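Afp2 (Serratia entomophila, PDB 6RBN) probably forms part of the contractile sheath around the inner tube of the anti-feeding prophage, a phage-tail-like injection system. Local coordinates at residues Tyr160-Val171 with Gly201-Ser209. Sequence-based numbering, arbitrary orientation.
Sequences YPWGTLASGAAV and GVTPAFAVS
Y160 turns its ring anti to the backbone N (chi1 161°) while F206 holds its own beside the backbone N (chi1 -65°), and these two torsions bring the tyrosine hydroxyl to the rim of the phenylalanine. The pair lies beside a single antiparallel bridge between two irregular loops of the subtilisin-like domain of this tail sheath protein, one leading into helix 173-187 and the other following it. Y160 OH lies near the plane of the F206 ring, 3.5 Å from CD2 at its edge, and the two side chains cross at about a right angle. The same hydroxyl is hydrogen-bonded to E135 O and I137 N, bonds that probably hold it there, while K136 makes a cation-pi contact with F206.

G163 and P204 form the bridge as a non-hydrogen-bonded pair, flanked by two backbone bonds: A205 N to W162 O (2.8 Å) and T164 N to T203 O (3.0 Å). G163 gives its N-H to V171 O of its own loop, on the side turned from P204. With T164 OG1 anti to the backbone N (chi1 173°), CG2 falls between N and the carbonyl carbon and packs obliquely against T203, near OG1 and O. W162 directs its indole away from 201-209, where NE1 bonds to G132 O.

Apolar contacts lie beyond both ends of the bridge. P161 CG meets V208 CG2 at 4.3 Å on the Y160 side, and L165 CD1 lies 4.4 Å from V202 CB on the other. Facing I176 of helix 173-187, V202 CG2 rests 4.2 Å from V171 CG2.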
ATOM      1  N   TYR C 160      99.459   8.378  25.448  1.00 83.47           N
ATOM      2  CA  TYR C 160     100.698   8.773  26.129  1.00 83.47           C
ATOM      3  C   TYR C 160     101.399  10.028  25.596  1.00 83.47           C
ATOM      4  O   TYR C 160     101.505  10.996  26.370  1.00 83.47           O
ATOM      5  CB  TYR C 160     101.652   7.572  26.191  1.00 83.47           C
ATOM      6  CG  TYR C 160     103.102   7.927  26.437  1.00 83.47           C
ATOM      7  CD1 TYR C 160     103.529   8.421  27.656  1.00 83.47           C
ATOM      8  CD2 TYR C 160     104.050   7.734  25.444  1.00 83.47           C
ATOM      9  CE1 TYR C 160     104.852   8.743  27.868  1.00 83.47           C
ATOM     10  CE2 TYR C 160     105.374   8.041  25.650  1.00 83.47           C
ATOM     11  CZ  TYR C 160     105.767   8.543  26.861  1.00 83.47           C
ATOM     12  OH  TYR C 160     107.089   8.850  27.066  1.00 83.47           O
ATOM     13  N   PRO C 161     101.921  10.091  24.357  1.00 81.02           N
ATOM     14  CA  PRO C 161     102.985  11.074  24.076  1.00 81.02           C
ATOM     15  C   PRO C 161     102.534  12.527  24.026  1.00 81.02           C
ATOM     16  O   PRO C 161     101.626  12.905  23.284  1.00 81.02           O
ATOM     17  CB  PRO C 161     103.491  10.651  22.688  1.00 81.02           C
ATOM     18  CG  PRO C 161     102.922   9.315  22.439  1.00 81.02           C
ATOM     19  CD  PRO C 161     101.606   9.340  23.134  1.00 81.02           C
ATOM     20  N   TRP C 162     103.205  13.347  24.829  1.00 82.00           N
ATOM     21  CA  TRP C 162     102.870  14.757  24.967  1.00 82.00           C
ATOM     22  C   TRP C 162     103.233  15.541  23.714  1.00 82.00           C
ATOM     23  O   TRP C 162     104.061  15.120  22.906  1.00 82.00           O
ATOM     24  CB  TRP C 162     103.595  15.334  26.181  1.00 82.00           C
ATOM     25  CG  TRP C 162     102.966  14.954  27.479  1.00 82.00           C
ATOM     26  CD1 TRP C 162     103.038  13.745  28.098  1.00 82.00           C
ATOM     27  CD2 TRP C 162     102.274  15.823  28.382  1.00 82.00           C
ATOM     28  NE1 TRP C 162     102.366  13.783  29.292  1.00 82.00           N
ATOM     29  CE2 TRP C 162     101.898  15.053  29.496  1.00 82.00           C
ATOM     30  CE3 TRP C 162     101.911  17.170  28.340  1.00 82.00           C
ATOM     31  CZ2 TRP C 162     101.180  15.581  30.558  1.00 82.00           C
ATOM     32  CZ3 TRP C 162     101.199  17.694  29.400  1.00 82.00           C
ATOM     33  CH2 TRP C 162     100.839  16.904  30.492  1.00 82.00           C
ATOM     34  N   GLY C 163     102.594  16.700  23.557  1.00 85.79           N
ATOM     35  CA  GLY C 163     102.826  17.522  22.391  1.00 85.79           C
ATOM     36  C   GLY C 163     103.820  18.642  22.639  1.00 85.79           C
ATOM     37  O   GLY C 163     104.137  18.994  23.771  1.00 85.79           O
ATOM     38  N   THR C 164     104.330  19.194  21.541  1.00 90.54           N
ATOM     39  CA  THR C 164     105.302  20.281  21.576  1.00 90.54           C
ATOM     40  C   THR C 164     104.950  21.362  20.554  1.00 90.54           C
ATOM     41  O   THR C 164     105.729  21.636  19.633  1.00 90.54           O
ATOM     42  CB  THR C 164     106.742  19.751  21.428  1.00 90.54           C
ATOM     43  OG1 THR C 164     107.661  20.843  21.304  1.00 90.54           O
ATOM     44  CG2 THR C 164     106.914  18.739  20.298  1.00 90.54           C
ATOM     45  N   LEU C 165     103.743  21.931  20.718  1.00 92.09           N
ATOM     46  CA  LEU C 165     103.087  22.913  19.841  1.00 92.09           C
ATOM     47  C   LEU C 165     104.021  23.996  19.317  1.00 92.09           C
ATOM     48  O   LEU C 165     104.955  24.415  20.004  1.00 92.09           O
ATOM     49  CB  LEU C 165     101.954  23.576  20.626  1.00 92.09           C
ATOM     50  CG  LEU C 165     100.944  24.544  20.015  1.00 92.09           C
ATOM     51  CD1 LEU C 165     100.034  23.823  19.048  1.00 92.09           C
ATOM     52  CD2 LEU C 165     100.139  25.215  21.109  1.00 92.09           C
ATOM     53  N   ALA C 166     103.742  24.451  18.087  1.00 94.86           N
ATOM     54  CA  ALA C 166     104.690  25.217  17.275  1.00 94.86           C
ATOM     55  C   ALA C 166     105.097  26.559  17.879  1.00 94.86           C
ATOM     56  O   ALA C 166     106.082  27.149  17.423  1.00 94.86           O
ATOM     57  CB  ALA C 166     104.104  25.447  15.880  1.00 94.86           C
ATOM     58  N   SER C 167     104.383  27.053  18.884  1.00 96.09           N
ATOM     59  CA  SER C 167     104.831  28.206  19.649  1.00 96.09           C
ATOM     60  C   SER C 167     105.771  27.824  20.787  1.00 96.09           C
ATOM     61  O   SER C 167     106.099  28.677  21.618  1.00 96.09           O
ATOM     62  CB  SER C 167     103.629  28.973  20.206  1.00 96.09           C
ATOM     63  OG  SER C 167     102.944  28.207  21.179  1.00 96.09           O
ATOM     64  N   GLY C 168     106.202  26.564  20.847  1.00 93.59           N
ATOM     65  CA  GLY C 168     107.109  26.096  21.866  1.00 93.59           C
ATOM     66  C   GLY C 168     106.446  25.449  23.063  1.00 93.59           C
ATOM     67  O   GLY C 168     107.112  24.711  23.797  1.00 93.59           O
ATOM     68  N   ALA C 169     105.158  25.695  23.278  1.00 92.02           N
ATOM     69  CA  ALA C 169     104.483  25.224  24.475  1.00 92.02           C
ATOM     70  C   ALA C 169     104.121  23.745  24.350  1.00 92.02           C
ATOM     71  O   ALA C 169     104.198  23.144  23.277  1.00 92.02           O
ATOM     72  CB  ALA C 169     103.241  26.065  24.744  1.00 92.02           C
ATOM     73  N   ALA C 170     103.711  23.162  25.472  1.00 86.60           N
ATOM     74  CA  ALA C 170     103.447  21.732  25.576  1.00 86.60           C
ATOM     75  C   ALA C 170     101.948  21.490  25.646  1.00 86.60           C
ATOM     76  O   ALA C 170     101.292  21.917  26.601  1.00 86.60           O
ATOM     77  CB  ALA C 170     104.136  21.137  26.802  1.00 86.60           C
ATOM     78  N   VAL C 171     101.416  20.805  24.643  1.00 80.94           N
ATOM     79  CA  VAL C 171      99.998  20.439  24.638  1.00 80.94           C
ATOM     80  C   VAL C 171      99.834  19.117  25.385  1.00 80.94           C
ATOM     81  O   VAL C 171     100.610  18.181  25.139  1.00 80.94           O
ATOM     82  CB  VAL C 171      99.480  20.328  23.209  1.00 80.94           C
ATOM     83  CG1 VAL C 171      98.053  19.821  23.183  1.00 80.94           C
ATOM     84  CG2 VAL C 171      99.532  21.664  22.544  1.00 80.94           C
ATOM     85  N   GLY C 201      99.250  21.357  13.420  1.00 84.84           N
ATOM     86  CA  GLY C 201      99.860  22.361  14.263  1.00 84.84           C
ATOM     87  C   GLY C 201     100.582  21.839  15.482  1.00 84.84           C
ATOM     88  O   GLY C 201     101.185  22.636  16.208  1.00 84.84           O
ATOM     89  N   VAL C 202     100.569  20.531  15.719  1.00 82.33           N
ATOM     90  CA  VAL C 202     101.207  19.947  16.889  1.00 82.33           C
ATOM     91  C   VAL C 202     102.065  18.783  16.411  1.00 82.33           C
ATOM     92  O   VAL C 202     101.787  18.167  15.381  1.00 82.33           O
ATOM     93  CB  VAL C 202     100.153  19.517  17.949  1.00 82.33           C
ATOM     94  CG1 VAL C 202      99.321  18.337  17.476  1.00 82.33           C
ATOM     95  CG2 VAL C 202     100.783  19.250  19.311  1.00 82.33           C
ATOM     96  N   THR C 203     103.163  18.538  17.115  1.00 83.99           N
ATOM     97  CA  THR C 203     104.048  17.414  16.857  1.00 83.99           C
ATOM     98  C   THR C 203     104.270  16.687  18.175  1.00 83.99           C
ATOM     99  O   THR C 203     104.179  17.306  19.240  1.00 83.99           O
ATOM    100  CB  THR C 203     105.397  17.860  16.264  1.00 83.99           C
ATOM    101  OG1 THR C 203     106.021  18.810  17.134  1.00 83.99           O
ATOM    102  CG2 THR C 203     105.218  18.478  14.884  1.00 83.99           C
ATOM    103  N   PRO C 204     104.504  15.376  18.145  1.00 82.51           N
ATOM    104  CA  PRO C 204     104.814  14.672  19.390  1.00 82.51           C
ATOM    105  C   PRO C 204     106.187  15.050  19.913  1.00 82.51           C
ATOM    106  O   PRO C 204     107.108  15.348  19.151  1.00 82.51           O
ATOM    107  CB  PRO C 204     104.753  13.195  18.990  1.00 82.51           C
ATOM    108  CG  PRO C 204     105.001  13.189  17.540  1.00 82.51           C
ATOM    109  CD  PRO C 204     104.377  14.441  17.014  1.00 82.51           C
ATOM    110  N   ALA C 205     106.309  15.046  21.240  1.00 84.47           N
ATOM    111  CA  ALA C 205     107.583  15.383  21.863  1.00 84.47           C
ATOM    112  C   ALA C 205     108.611  14.285  21.661  1.00 84.47           C
ATOM    113  O   ALA C 205     109.809  14.567  21.566  1.00 84.47           O
ATOM    114  CB  ALA C 205     107.385  15.654  23.352  1.00 84.47           C
ATOM    115  N   PHE C 206     108.164  13.038  21.585  1.00 87.16           N
ATOM    116  CA  PHE C 206     109.035  11.879  21.488  1.00 87.16           C
ATOM    117  C   PHE C 206     108.693  11.104  20.224  1.00 87.16           C
ATOM    118  O   PHE C 206     107.607  11.244  19.660  1.00 87.16           O
ATOM    119  CB  PHE C 206     108.869  10.976  22.712  1.00 87.16           C
ATOM    120  CG  PHE C 206     109.302  11.615  23.995  1.00 87.16           C
ATOM    121  CD1 PHE C 206     110.315  12.557  24.018  1.00 87.16           C
ATOM    122  CD2 PHE C 206     108.635  11.331  25.171  1.00 87.16           C
ATOM    123  CE1 PHE C 206     110.693  13.163  25.200  1.00 87.16           C
ATOM    124  CE2 PHE C 206     109.000  11.940  26.351  1.00 87.16           C
ATOM    125  CZ  PHE C 206     110.033  12.853  26.367  1.00 87.16           C
ATOM    126  N   ALA C 207     109.635  10.282  19.782  1.00 84.33           N
ATOM    127  CA  ALA C 207     109.428   9.381  18.660  1.00 84.33           C
ATOM    128  C   ALA C 207     109.230   7.977  19.201  1.00 84.33           C
ATOM    129  O   ALA C 207     110.038   7.498  20.004  1.00 84.33           O
ATOM    130  CB  ALA C 207     110.607   9.425  17.690  1.00 84.33           C
ATOM    131  N   VAL C 208     108.157   7.323  18.775  1.00 82.76           N
ATOM    132  CA  VAL C 208     107.778   6.012  19.281  1.00 82.76           C
ATOM    133  C   VAL C 208     107.872   5.004  18.144  1.00 82.76           C
ATOM    134  O   VAL C 208     107.332   5.235  17.056  1.00 82.76           O
ATOM    135  CB  VAL C 208     106.363   6.035  19.880  1.00 82.76           C
ATOM    136  CG1 VAL C 208     105.980   4.662  20.347  1.00 82.76           C
ATOM    137  CG2 VAL C 208     106.291   7.023  21.024  1.00 82.76           C
ATOM    138  N   SER C 209     108.557   3.893  18.394  1.00 84.67           N
ATOM    139  CA  SER C 209     108.675   2.823  17.421  1.00 84.67           C
ATOM    140  C   SER C 209     107.517   1.841  17.569  1.00 84.67           C
ATOM    141  O   SER C 209     106.702   1.931  18.488  1.00 84.67           O
ATOM    142  CB  SER C 209     110.015   2.112  17.576  1.00 84.67           C
ATOM    143  OG  SER C 209     110.090   1.450  18.825  1.00 84.67           O
TER